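Local structure of flavohemoprotein (Vibrio cholerae O1 biovar El Tor, 4EH1) at residues D201-L206 with K227-Y232; F6-K11 with F21-A26. The protein probably uses NAD(P)H and oxygen to convert nitric oxide to nitrate, the present chain being its FAD-bound reductase domain. One frame throughout, in Å; residues are numbered along the deposited sequence.

Interaction 1: residues D201-L206 with K227-Y232. With SO4 (sulfate ion), chain F.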
loop_
_atom_site.group_PDB
_atom_site.type_symbol
_atom_site.label_atom_id
_atom_site.label_comp_id
_atom_site.label_asym_id
_atom_site.label_seq_id
_atom_site.Cartn_x
_atom_site.Cartn_y
_atom_site.Cartn_z
ATOM N N ASP A 201 26.401 21.500 20.232
ATOM C CA ASP A 201 25.407 22.474 19.828
ATOM C C ASP A 201 24.099 21.885 19.327
ATOM O O ASP A 201 23.108 22.593 19.235
ATOM C CB ASP A 201 25.984 23.389 18.748
ATOM C CG ASP A 201 27.143 24.216 19.253
ATOM O OD1 ASP A 201 27.028 24.804 20.347
ATOM O OD2 ASP A 201 28.183 24.274 18.562
ATOM N N GLY A 202 24.093 20.608 18.964
ATOM C CA GLY A 202 22.927 20.047 18.303
ATOM C C GLY A 202 21.663 19.883 19.134
ATOM O O GLY A 202 21.714 19.757 20.357
ATOM N N ASP A 203 20.514 19.901 18.457
ATOM C CA ASP A 203 19.267 19.409 19.038
ATOM C C ASP A 203 19.080 17.942 18.637
ATOM O O ASP A 203 19.103 17.617 17.450
ATOM C CB ASP A 203 18.068 20.202 18.521
ATOM C CG ASP A 203 17.658 21.330 19.456
ATOM O OD1 ASP A 203 17.966 21.274 20.664
ATOM O OD2 ASP A 203 16.996 22.271 18.977
ATOM N N PHE A 204 18.847 17.079 19.621
ATOM C CA PHE A 204 18.672 15.646 19.389
ATOM C C PHE A 204 17.215 15.268 19.614
ATOM O O PHE A 204 16.706 15.384 20.728
ATOM C CB PHE A 204 19.599 14.832 20.320
ATOM C CG PHE A 204 21.060 15.034 20.020
ATOM C CD1 PHE A 204 21.698 16.219 20.381
ATOM C CD2 PHE A 204 21.783 14.061 19.343
ATOM C CE1 PHE A 204 23.053 16.438 20.069
ATOM C CE2 PHE A 204 23.122 14.258 19.012
ATOM C CZ PHE A 204 23.765 15.452 19.368
ATOM N N TYR A 205 16.548 14.831 18.548
ATOM C CA TYR A 205 15.170 14.378 18.646
ATOM C C TYR A 205 15.149 12.863 18.512
ATOM O O TYR A 205 15.751 12.308 17.583
ATOM C CB TYR A 205 14.311 15.010 17.535
ATOM C CG TYR A 205 14.073 16.499 17.699
ATOM C CD1 TYR A 205 15.032 17.439 17.280
ATOM C CD2 TYR A 205 12.885 16.976 18.222
ATOM C CE1 TYR A 205 14.802 18.831 17.422
ATOM C CE2 TYR A 205 12.645 18.366 18.372
ATOM C CZ TYR A 205 13.610 19.283 17.964
ATOM O OH TYR A 205 13.371 20.651 18.098
ATOM N N LEU A 206 14.449 12.204 19.428
ATOM C CA LEU A 206 14.465 10.746 19.558
ATOM C C LEU A 206 13.050 10.168 19.575
ATOM O O LEU A 206 12.187 10.671 20.292
ATOM C CB LEU A 206 15.085 10.362 20.905
ATOM C CG LEU A 206 16.596 10.422 21.121
ATOM C CD1 LEU A 206 17.210 11.769 20.763
ATOM C CD2 LEU A 206 16.885 10.109 22.554
ATOM N N LYS A 227 20.884 17.767 28.701
ATOM C CA LYS A 227 19.572 17.169 28.731
ATOM C C LYS A 227 18.566 18.089 28.067
ATOM O O LYS A 227 17.613 17.613 27.457
ATOM C CB LYS A 227 19.143 16.839 30.181
ATOM C CG LYS A 227 18.904 18.079 31.067
ATOM C CD LYS A 227 18.622 17.673 32.497
ATOM C CE LYS A 227 18.260 18.870 33.370
ATOM N NZ LYS A 227 16.833 19.283 33.217
ATOM N N ALA A 228 18.780 19.402 28.186
ATOM C CA ALA A 228 17.880 20.382 27.575
ATOM C C ALA A 228 17.850 20.309 26.039
ATOM O O ALA A 228 16.970 20.892 25.422
ATOM C CB ALA A 228 18.233 21.801 28.028
ATOM N N ARG A 229 18.799 19.589 25.434
ATOM C CA ARG A 229 18.854 19.453 23.980
ATOM C C ARG A 229 18.443 18.053 23.520
ATOM O O ARG A 229 18.648 17.671 22.362
ATOM C CB ARG A 229 20.244 19.847 23.434
ATOM C CG ARG A 229 20.546 21.358 23.585
ATOM C CD ARG A 229 21.881 21.805 22.942
ATOM N NE ARG A 229 23.051 21.389 23.721
ATOM C CZ ARG A 229 23.879 20.392 23.405
ATOM N NH1 ARG A 229 23.707 19.679 22.292
ATOM N NH2 ARG A 229 24.904 20.116 24.206
ATOM N N ILE A 230 17.833 17.296 24.429
ATOM C CA ILE A 230 17.287 15.993 24.073
ATOM C C ILE A 230 15.786 16.067 24.117
ATOM O O ILE A 230 15.194 16.375 25.153
ATOM C CB ILE A 230 17.757 14.917 25.030
ATOM C CG1 ILE A 230 19.270 14.766 24.906
ATOM C CG2 ILE A 230 17.086 13.570 24.714
ATOM C CD1 ILE A 230 19.903 14.019 26.026
ATOM N N HIS A 231 15.158 15.804 22.987
ATOM C CA HIS A 231 13.709 15.892 22.921
ATOM C C HIS A 231 13.215 14.522 22.464
ATOM O O HIS A 231 13.809 13.906 21.574
ATOM C CB HIS A 231 13.289 16.981 21.933
ATOM C CG HIS A 231 14.144 18.210 21.972
ATOM N ND1 HIS A 231 13.838 19.311 22.751
ATOM C CD2 HIS A 231 15.281 18.525 21.302
ATOM C CE1 HIS A 231 14.760 20.243 22.568
ATOM N NE2 HIS A 231 15.644 19.793 21.690
ATOM N N TYR A 232 12.141 14.020 23.059
ATOM C CA TYR A 232 11.834 12.627 22.816
ATOM C C TYR A 232 10.367 12.347 22.934
ATOM O O TYR A 232 9.637 13.071 23.603
ATOM C CB TYR A 232 12.587 11.736 23.816
ATOM C CG TYR A 232 12.000 11.821 25.213
ATOM C CD1 TYR A 232 12.137 12.982 25.967
ATOM C CD2 TYR A 232 11.309 10.758 25.771
ATOM C CE1 TYR A 232 11.601 13.098 27.231
ATOM C CE2 TYR A 232 10.770 10.853 27.059
ATOM C CZ TYR A 232 10.918 12.034 27.782
ATOM O OH TYR A 232 10.394 12.166 29.051
HETATM S S SO4 F . 9.437 16.671 24.784
HETATM O O1 SO4 F . 10.673 16.018 25.216
HETATM O O2 SO4 F . 8.297 16.143 25.537
HETATM O O3 SO4 F . 9.541 18.114 25.001
HETATM O O4 SO4 F . 9.230 16.439 23.356
#

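Interaction 2: residues F6-K11 with F21-A26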
loop_
_atom_site.group_PDB
_atom_site.type_symbol
_atom_site.label_atom_id
_atom_site.label_comp_id
_atom_site.label_asym_id
_atom_site.label_seq_id
_atom_site.Cartn_x
_atom_site.Cartn_y
_atom_site.Cartn_z
ATOM N N PHE A 6 -13.019 11.216 8.353
ATOM C CA PHE A 6 -12.075 11.344 7.251
ATOM C C PHE A 6 -12.219 10.162 6.333
ATOM O O PHE A 6 -12.766 9.137 6.721
ATOM C CB PHE A 6 -10.636 11.419 7.765
ATOM C CG PHE A 6 -10.217 12.795 8.195
ATOM C CD1 PHE A 6 -10.869 13.435 9.255
ATOM C CD2 PHE A 6 -9.164 13.442 7.555
ATOM C CE1 PHE A 6 -10.489 14.686 9.665
ATOM C CE2 PHE A 6 -8.756 14.702 7.962
ATOM C CZ PHE A 6 -9.438 15.346 9.017
ATOM N N VAL A 7 -11.689 10.295 5.128
ATOM C CA VAL A 7 -11.723 9.238 4.134
ATOM C C VAL A 7 -10.290 8.896 3.723
ATOM O O VAL A 7 -9.454 9.784 3.532
ATOM C CB VAL A 7 -12.550 9.676 2.911
ATOM C CG1 VAL A 7 -12.641 8.566 1.861
ATOM C CG2 VAL A 7 -13.927 10.090 3.380
ATOM N N VAL A 8 -10.007 7.601 3.625
ATOM C CA VAL A 8 -8.723 7.124 3.155
ATOM C C VAL A 8 -8.636 7.419 1.653
ATOM O O VAL A 8 -9.402 6.860 0.855
ATOM C CB VAL A 8 -8.580 5.605 3.365
ATOM C CG1 VAL A 8 -7.225 5.120 2.851
ATOM C CG2 VAL A 8 -8.799 5.232 4.836
ATOM N N ARG A 9 -7.717 8.301 1.270
ATOM C CA ARG A 9 -7.451 8.559 -0.154
ATOM C C ARG A 9 -6.393 7.591 -0.710
ATOM O O ARG A 9 -6.414 7.231 -1.889
ATOM C CB ARG A 9 -6.965 9.990 -0.346
ATOM C CG ARG A 9 -6.936 10.439 -1.804
ATOM C CD ARG A 9 -6.526 11.915 -1.986
ATOM N NE ARG A 9 -5.110 12.155 -1.699
ATOM C CZ ARG A 9 -4.114 11.887 -2.545
ATOM N NH1 ARG A 9 -4.380 11.361 -3.742
ATOM N NH2 ARG A 9 -2.849 12.131 -2.195
ATOM N N GLU A 10 -5.475 7.164 0.159
ATOM C CA GLU A 10 -4.318 6.365 -0.254
ATOM C C GLU A 10 -3.924 5.440 0.869
ATOM O O GLU A 10 -3.977 5.845 2.032
ATOM C CB GLU A 10 -3.121 7.263 -0.487
ATOM C CG GLU A 10 -2.504 7.076 -1.804
ATOM C CD GLU A 10 -2.946 8.150 -2.735
ATOM O OE1 GLU A 10 -2.507 9.303 -2.536
ATOM O OE2 GLU A 10 -3.748 7.850 -3.642
ATOM N N LYS A 11 -3.474 4.240 0.501
ATOM C CA LYS A 11 -3.018 3.210 1.425
ATOM C C LYS A 11 -1.737 2.595 0.850
ATOM O O LYS A 11 -1.788 1.743 -0.016
ATOM C CB LYS A 11 -4.101 2.143 1.572
ATOM C CG LYS A 11 -3.962 1.285 2.809
ATOM C CD LYS A 11 -5.160 0.344 3.004
ATOM C CE LYS A 11 -4.872 -0.619 4.168
ATOM N NZ LYS A 11 -5.983 -1.562 4.364
ATOM N N PHE A 21 -1.532 5.701 5.587
ATOM C CA PHE A 21 -2.869 6.094 5.153
ATOM C C PHE A 21 -2.886 7.600 4.946
ATOM O O PHE A 21 -2.561 8.355 5.854
ATOM C CB PHE A 21 -3.912 5.777 6.231
ATOM C CG PHE A 21 -4.035 4.311 6.555
ATOM C CD1 PHE A 21 -5.133 3.582 6.110
ATOM C CD2 PHE A 21 -3.047 3.659 7.312
ATOM C CE1 PHE A 21 -5.250 2.208 6.416
ATOM C CE2 PHE A 21 -3.166 2.302 7.618
ATOM C CZ PHE A 21 -4.274 1.578 7.169
ATOM N N VAL A 22 -3.299 8.029 3.769
ATOM C CA VAL A 22 -3.514 9.434 3.519
ATOM C C VAL A 22 -4.997 9.720 3.680
ATOM O O VAL A 22 -5.831 9.142 2.994
ATOM C CB VAL A 22 -3.074 9.830 2.082
ATOM C CG1 VAL A 22 -3.404 11.309 1.813
ATOM C CG2 VAL A 22 -1.587 9.568 1.878
ATOM N N LEU A 23 -5.321 10.633 4.587
ATOM C CA LEU A 23 -6.691 10.861 4.973
ATOM C C LEU A 23 -7.153 12.279 4.637
ATOM O O LEU A 23 -6.461 13.255 4.916
ATOM C CB LEU A 23 -6.829 10.646 6.473
ATOM C CG LEU A 23 -6.330 9.290 6.967
ATOM C CD1 LEU A 23 -5.876 9.368 8.423
ATOM C CD2 LEU A 23 -7.468 8.309 6.823
ATOM N N VAL A 24 -8.345 12.386 4.074
ATOM C CA VAL A 24 -8.929 13.688 3.784
ATOM C C VAL A 24 -10.300 13.823 4.458
ATOM O O VAL A 24 -11.037 12.847 4.594
ATOM C CB VAL A 24 -9.072 13.893 2.275
ATOM C CG1 VAL A 24 -7.705 13.775 1.583
ATOM C CG2 VAL A 24 -10.007 12.874 1.727
ATOM N N PRO A 25 -10.650 15.039 4.883
ATOM C CA PRO A 25 -11.914 15.167 5.614
ATOM C C PRO A 25 -13.070 14.820 4.702
ATOM O O PRO A 25 -13.023 15.202 3.546
ATOM C CB PRO A 25 -11.984 16.655 5.966
ATOM C CG PRO A 25 -10.787 17.298 5.411
ATOM C CD PRO A 25 -10.074 16.339 4.513
ATOM N N ALA A 26 -14.065 14.085 5.184
ATOM C CA ALA A 26 -15.256 13.860 4.372
ATOM C C ALA A 26 -15.991 15.181 4.067
ATOM O O ALA A 26 -16.771 15.245 3.124
ATOM C CB ALA A 26 -16.189 12.878 5.038
#

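Interaction 1: residues D201-L206 with K227-Y232
His-231 meets the 201-206 segment with both the edge and one face of its imidazole. At the edge, NE2 donates an almost straight hydrogen bond to Asp-203 OD1 (2.9 Å); the oxygen lies in the ring plane, yet the bond reaches the carboxylate from above its own plane. Carboxylate and imidazole planes stand 83° apart. The face rests on the Tyr-205 ring in an offset stack, centroids 4.5 Å apart and planes inclined by 24°, with His-231 CD2 over the centre of the phenol ring. Bond and stack together fix the rotation of the imidazole.

Towards the N-terminal end of the contact, Arg-229 reaches Gly-202. Its chain bends at chi3 (-74°) and brings NH1 2.8 Å from Gly-202 O, in the carbonyl plane and on a lone pair; Ile-199 O takes a second hydrogen bond from the same nitrogen. The Phe-204 ring runs beside this arginine, with CE1 4.0 Å from NH1. Away from the imidazole, Leu-206 CD2 touches Ile-230 CG2 at 4.1 Å, on the side of the sheet covered by helix 210-223. Between the strands, Phe-204 N bonds to Arg-229 O, Phe-204 O accepts from His-231 N, and Leu-206 N closes on His-231 O at 2.8 Å. A sulfate, probably from the crystallisation liquor, takes the N-H of Tyr-232 through its O1.

In the second shell, Arg-115 forms a salt bridge with Asp-203 OD1 and Arg-113 with OD2, which together hold the carboxylate at the edge of the imidazole; Tyr-205 OH bonds to the backbone N of Val-111 and to Arg-113. The two parallel strands are the ends of a beta-alpha-beta crossover through helix 210-223, at the margin of the parallel sheet of the NAD-binding domain.

Interaction 2: residues F6-K11 with F21-A26
Val-22 O is gripped by two successive N-H groups: Arg-9 N at 2.7 Å, and Glu-10 N in a weak bond at 3.5 Å. Both residues thus face Val-22, a classic beta bulge that shifts the antiparallel register by one. Val-22 N returns a bond to Glu-10 O. Around the bulge, Glu-10 CB presses on Val-22 CB at 3.6 Å, while the Arg-9 side chain, extended as far as CD and then turned by a chi3 of 71°, runs alongside Val-22 with NE 4.0 Å from CG1. The guanidinium then turns to its sequence neighbour, NH2 forming a salt bridge with Glu-10 OE1. On this side of the sheet Val-7 and Val-24 also face each other, joined by a reciprocal pair of backbone bonds.

Strands 4-13 and 18-25 form a beta hairpin in the antiparallel sheet of the FAD-binding domain, a six-stranded barrel in this reductase family. The other side is buried and largely apolar: Val-8 CG2 meets Leu-23 CD2, and Val-8 CG1 lies at the edge of the Phe-21 ring. Lys-11 stretches beside that ring, its CE 3.6 Å from Phe-21 CE1, to where NZ hydrogen-bonds to the backbone oxygens of Leu-89, His-90 and Val-93, at and just beyond the end of helix 84-92.

At the far end Phe-6 lays one ring face over Pro-25, whose CA sits 3.8 Å from the ring centroid, 12° off the normal, in a CH-pi contact. The ring's CD2 side fits against Leu-23 CB, and Leu-101 of strand 98-105 touches the side chains of both Phe-6 and Leu-23.

In the fold
Interaction 1 and interaction 2 lie on opposite sides of the chain's centre, with centres about 33 Å apart and nearest atoms about 21 Å apart, and they share no strand or helix. Each is partly buried. The 201-206 and 227-232 pair is parallel and at the margin of its sheet, with a charged and aromatic cluster on one side and a helix on the other. The 6-11 and 21-26 hairpin lies inside its antiparallel sheet; aliphatic and phenylalanine packing dominates there, and its ion pair sits on the more exposed side. Gln-12 and Val-13 of the second subunit reach Glu-10 and Lys-11, whereas no other chain of the assembly touches interaction 1.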